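Local structure of phosphodiesterase (Salpingoeca rosetta, 7D7P) at residues 210-213 with 214-218; 219-222 with 223-227. The protein belongs to the 3'5'-cyclic nucleotide phosphodiesterase family, an all-helical, metal-binding fold of the HD clan that carries zinc and magnesium ions here. All blocks are in the same frame, centred on the assembly; numbering follows the deposited sequence.

Contact 1 (210-213 with 214-218); sequences IINC and ILNTD
Asn216 turns back on Asn212, one helical turn earlier, and grips its carbonyl twice. The backbone N of Asn216 lies 3.0 Å from Asn212 O, with a rather bent N-H...O angle of 138°. From the opposite face of that carbonyl plane Asn216 ND2 reaches the same oxygen at 2.9 Å, and the oxygen lies close to the plane of the donating amide. The two side-chain amides cross at 57°, so they do not stack. A water bridges them, accepting from both ND2 atoms, 3.2 Å from that of Asn212 and 3.0 Å from that of Asn216. The OD1 end of Asn216 is probably hydrogen-bonded to Lys225 NZ, so the amide is held at both ends, which should fix its rotation.

Before this point the helix is regular: Ile214 N and Leu215 N bond to Ile210 O and Ile211 O. Two aliphatic pairs run side by side along it, Ile210 CG2 meeting Ile214 CD1 at 3.7 Å and Ile211 CG2 meeting Leu215 CD1. In Ile210 and Ile211 the CG1 arm sits beside the backbone N (chi1 near -70°), leaving CG2 anti to it and next to the residue four positions on. Ile210 and Cys213 pack against helix 133-145, and Ile211 and Leu215 against helix 174-187.

Beyond Leu215 the chain leaves the helix, and Thr217 N bonds to Ile214 O. The nearest atom of the Thr217 side chain is about 4 Å from the bound magnesium ion. This is a helix C-terminus running into a type I beta turn, Leu215 to Asp218, beside the metal site.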
loop_
_atom_site.group_PDB
_atom_site.type_symbol
_atom_site.label_atom_id
_atom_site.label_comp_id
_atom_site.label_asym_id
_atom_site.label_seq_id
_atom_site.Cartn_x
_atom_site.Cartn_y
_atom_site.Cartn_z
ATOM N N ILE A 210 28.888 7.894 15.905
ATOM C CA ILE A 210 29.224 7.017 14.787
ATOM C C ILE A 210 28.758 5.592 15.065
ATOM O O ILE A 210 28.168 4.937 14.198
ATOM C CB ILE A 210 30.735 7.070 14.499
ATOM C CG1 ILE A 210 31.119 8.425 13.898
ATOM C CG2 ILE A 210 31.144 5.930 13.573
ATOM C CD1 ILE A 210 32.615 8.654 13.812
ATOM N N ILE A 211 29.017 5.092 16.277
ATOM C CA ILE A 211 28.628 3.726 16.620
ATOM C C ILE A 211 27.115 3.566 16.533
ATOM O O ILE A 211 26.605 2.650 15.873
ATOM C CB ILE A 211 29.154 3.349 18.017
ATOM C CG1 ILE A 211 30.676 3.178 17.994
ATOM C CG2 ILE A 211 28.475 2.073 18.517
ATOM C CD1 ILE A 211 31.302 3.081 19.380
ATOM N N ASN A 212 26.372 4.463 17.190
ATOM C CA ASN A 212 24.920 4.327 17.240
ATOM C C ASN A 212 24.298 4.463 15.856
ATOM O O ASN A 212 23.353 3.742 15.522
ATOM C CB ASN A 212 24.323 5.362 18.195
ATOM C CG ASN A 212 22.822 5.200 18.365
ATOM O OD1 ASN A 212 22.032 5.890 17.718
ATOM N ND2 ASN A 212 22.421 4.283 19.239
ATOM N N CYS A 213 24.814 5.376 15.032
ATOM C CA CYS A 213 24.203 5.596 13.726
ATOM C C CYS A 213 24.498 4.445 12.772
ATOM O O CYS A 213 23.609 4.017 12.026
ATOM C CB CYS A 213 24.666 6.933 13.144
ATOM S SG CYS A 213 23.892 8.367 13.952
ATOM N N ILE A 214 25.727 3.918 12.790
ATOM C CA ILE A 214 26.049 2.792 11.915
ATOM C C ILE A 214 25.298 1.537 12.352
ATOM O O ILE A 214 24.768 0.793 11.516
ATOM C CB ILE A 214 27.570 2.558 11.873
ATOM C CG1 ILE A 214 28.259 3.680 11.094
ATOM C CG2 ILE A 214 27.891 1.206 11.240
ATOM C CD1 ILE A 214 29.774 3.567 11.057
ATOM N N LEU A 215 25.234 1.281 13.662
ATOM C CA LEU A 215 24.502 0.115 14.147
ATOM C C LEU A 215 23.016 0.215 13.833
ATOM O O LEU A 215 22.346 -0.811 13.665
ATOM C CB LEU A 215 24.711 -0.058 15.652
ATOM C CG LEU A 215 26.060 -0.615 16.115
ATOM C CD1 LEU A 215 26.108 -0.703 17.632
ATOM C CD2 LEU A 215 26.332 -1.976 15.490
ATOM N N ASN A 216 22.484 1.432 13.743
ATOM C CA ASN A 216 21.080 1.615 13.398
ATOM C C ASN A 216 20.819 1.549 11.898
ATOM O O ASN A 216 19.662 1.682 11.484
ATOM C CB ASN A 216 20.564 2.939 13.965
ATOM C CG ASN A 216 19.954 2.775 15.347
ATOM O OD1 ASN A 216 18.854 2.243 15.491
ATOM N ND2 ASN A 216 20.676 3.219 16.370
ATOM N N THR A 217 21.847 1.342 11.073
ATOM C CA THR A 217 21.606 1.011 9.674
ATOM C C THR A 217 21.235 -0.453 9.487
ATOM O O THR A 217 20.913 -0.857 8.363
ATOM C CB THR A 217 22.825 1.348 8.809
ATOM O OG1 THR A 217 23.939 0.538 9.200
ATOM C CG2 THR A 217 23.190 2.825 8.946
ATOM N N ASP A 218 21.280 -1.248 10.555
ATOM C CA ASP A 218 20.800 -2.622 10.516
ATOM C C ASP A 218 19.299 -2.632 10.257
ATOM O O ASP A 218 18.519 -2.114 11.062
ATOM C CB ASP A 218 21.131 -3.322 11.839
ATOM C CG ASP A 218 20.769 -4.803 11.839
ATOM O OD1 ASP A 218 20.220 -5.299 10.833
ATOM O OD2 ASP A 218 21.042 -5.477 12.855
HETATM O O HOH W 1 19.474 3.173 19.154
#

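Contact 2 (219-222 with 223-227); sequences MATH and HTKLS
This is a local contact at the start of helix 222-234, where the short 3-10 segment 219-221 leads into the helix and Thr221 holds the N-cap position. Its focus is the carbonyl oxygen of Thr221. Thr224 OG1 comes to 2.9 Å from Thr221 O, and Lys225 NZ to 3.0 Å from it on the opposite face of the carbonyl plane. The ammonium stands well above that plane, 74° out of it, while the backbone N of Lys225 adds a weak bond to the same oxygen. Bends at chi3 and chi4, both near -65°, fold the lysine chain back over the first turn and bring NZ to this oxygen; Asn216 OD1 is a further, probable hydrogen-bond partner of the amine.

Thr221 OG1 makes no capping bond and instead donates to Asp218 O. A water joins the two sides as well, donating to Ala220 O at 2.8 Å and accepting from Thr224 N at 3.1 Å. The next backbone bond, Leu226 N to His222 O, is shorter than that of Lys225 N and lies in the carbonyl plane. Alongside it Leu226 CD2 lies 4.2 Å from His222 NE2, oblique to the ring, while His222 ND1 pairs with His257 and the ring meets Trp323.

With a hydroxyl and a cationic amine both on one carbonyl, Thr221 O is probably somewhat polarised, and the positive charge of the buried lysine is probably stabilised by the oxygens of Thr221 and Asn216.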
loop_
_atom_site.group_PDB
_atom_site.type_symbol
_atom_site.label_atom_id
_atom_site.label_comp_id
_atom_site.label_asym_id
_atom_site.label_seq_id
_atom_site.Cartn_x
_atom_site.Cartn_y
_atom_site.Cartn_z
ATOM N N MET A 219 18.901 -3.222 9.127
ATOM C CA MET A 219 17.488 -3.256 8.761
ATOM C C MET A 219 16.638 -3.938 9.827
ATOM O O MET A 219 15.438 -3.658 9.934
ATOM C CB MET A 219 17.312 -3.961 7.415
ATOM C CG MET A 219 18.023 -3.281 6.251
ATOM S SD MET A 219 17.515 -1.566 6.016
ATOM C CE MET A 219 15.734 -1.753 5.924
ATOM N N ALA A 220 17.236 -4.824 10.627
ATOM C CA ALA A 220 16.515 -5.478 11.712
ATOM C C ALA A 220 16.050 -4.506 12.789
ATOM O O ALA A 220 15.205 -4.879 13.609
ATOM C CB ALA A 220 17.393 -6.564 12.341
ATOM N N THR A 221 16.574 -3.281 12.813
ATOM C CA THR A 221 16.148 -2.264 13.764
ATOM C C THR A 221 15.246 -1.209 13.132
ATOM O O THR A 221 14.955 -0.193 13.772
ATOM C CB THR A 221 17.366 -1.592 14.404
ATOM O OG1 THR A 221 18.030 -0.773 13.432
ATOM C CG2 THR A 221 18.343 -2.638 14.928
ATOM N N HIS A 222 14.794 -1.430 11.895
ATOM C CA HIS A 222 13.951 -0.452 11.213
ATOM C C HIS A 222 12.618 -0.268 11.935
ATOM O O HIS A 222 12.183 0.865 12.177
ATOM C CB HIS A 222 13.730 -0.882 9.760
ATOM C CG HIS A 222 12.681 -0.090 9.041
ATOM N ND1 HIS A 222 12.979 1.013 8.268
ATOM C CD2 HIS A 222 11.338 -0.244 8.972
ATOM C CE1 HIS A 222 11.866 1.504 7.758
ATOM N NE2 HIS A 222 10.853 0.761 8.171
ATOM N N HIS A 223 11.964 -1.374 12.300
ATOM C CA HIS A 223 10.632 -1.296 12.895
ATOM C C HIS A 223 10.659 -0.585 14.246
ATOM O O HIS A 223 9.750 0.192 14.562
ATOM C CB HIS A 223 10.043 -2.704 13.033
ATOM C CG HIS A 223 8.596 -2.729 13.421
ATOM N ND1 HIS A 223 7.576 -2.464 12.530
ATOM C CD2 HIS A 223 7.997 -2.992 14.607
ATOM C CE1 HIS A 223 6.415 -2.562 13.151
ATOM N NE2 HIS A 223 6.642 -2.880 14.413
ATOM N N THR A 224 11.693 -0.833 15.058
ATOM C CA THR A 224 11.760 -0.184 16.366
ATOM C C THR A 224 11.867 1.331 16.234
ATOM O O THR A 224 11.223 2.070 16.988
ATOM C CB THR A 224 12.935 -0.731 17.180
ATOM O OG1 THR A 224 14.171 -0.320 16.581
ATOM C CG2 THR A 224 12.882 -2.251 17.259
ATOM N N LYS A 225 12.671 1.816 15.285
ATOM C CA LYS A 225 12.765 3.256 15.085
ATOM C C LYS A 225 11.471 3.823 14.520
ATOM O O LYS A 225 11.090 4.948 14.859
ATOM C CB LYS A 225 13.943 3.591 14.168
ATOM C CG LYS A 225 15.296 3.536 14.860
ATOM C CD LYS A 225 16.403 4.066 13.961
ATOM C CE LYS A 225 16.634 3.148 12.770
ATOM N NZ LYS A 225 17.081 1.789 13.189
ATOM N N LEU A 226 10.776 3.057 13.675
ATOM C CA LEU A 226 9.513 3.529 13.118
ATOM C C LEU A 226 8.452 3.678 14.204
ATOM O O LEU A 226 7.682 4.646 14.199
ATOM C CB LEU A 226 9.037 2.573 12.025
ATOM C CG LEU A 226 7.741 2.954 11.304
ATOM C CD1 LEU A 226 7.827 4.358 10.721
ATOM C CD2 LEU A 226 7.407 1.936 10.226
ATOM N N SER A 227 8.402 2.730 15.148
ATOM C CA SER A 227 7.434 2.805 16.241
ATOM C C SER A 227 7.694 4.009 17.137
ATOM O O SER A 227 6.752 4.686 17.566
ATOM C CB SER A 227 7.465 1.520 17.071
ATOM O OG SER A 227 7.212 0.371 16.280
HETATM O O HOH W 2 12.916 -3.640 14.515
#

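Contact 1 closes at Asp218 and contact 2 opens at Met219, so the two follow in series, their centres about 12 Å apart. Together they carry the chain from the end of helix 200-215, through the connection, into helix 222-234, all within the same phosphodiesterase fold. They meet across the bend: Asn216 OD1 and Lys225 NZ are 2.9 Å apart, probably hydrogen-bonded, tying the exit of the first helix to the start of the second. Helix 245-260 touches both, and Asp260 at its end is a zinc ligand. The turn in contact 1 lies nearer the metal ions, while contact 2 leads away towards helix 305-330.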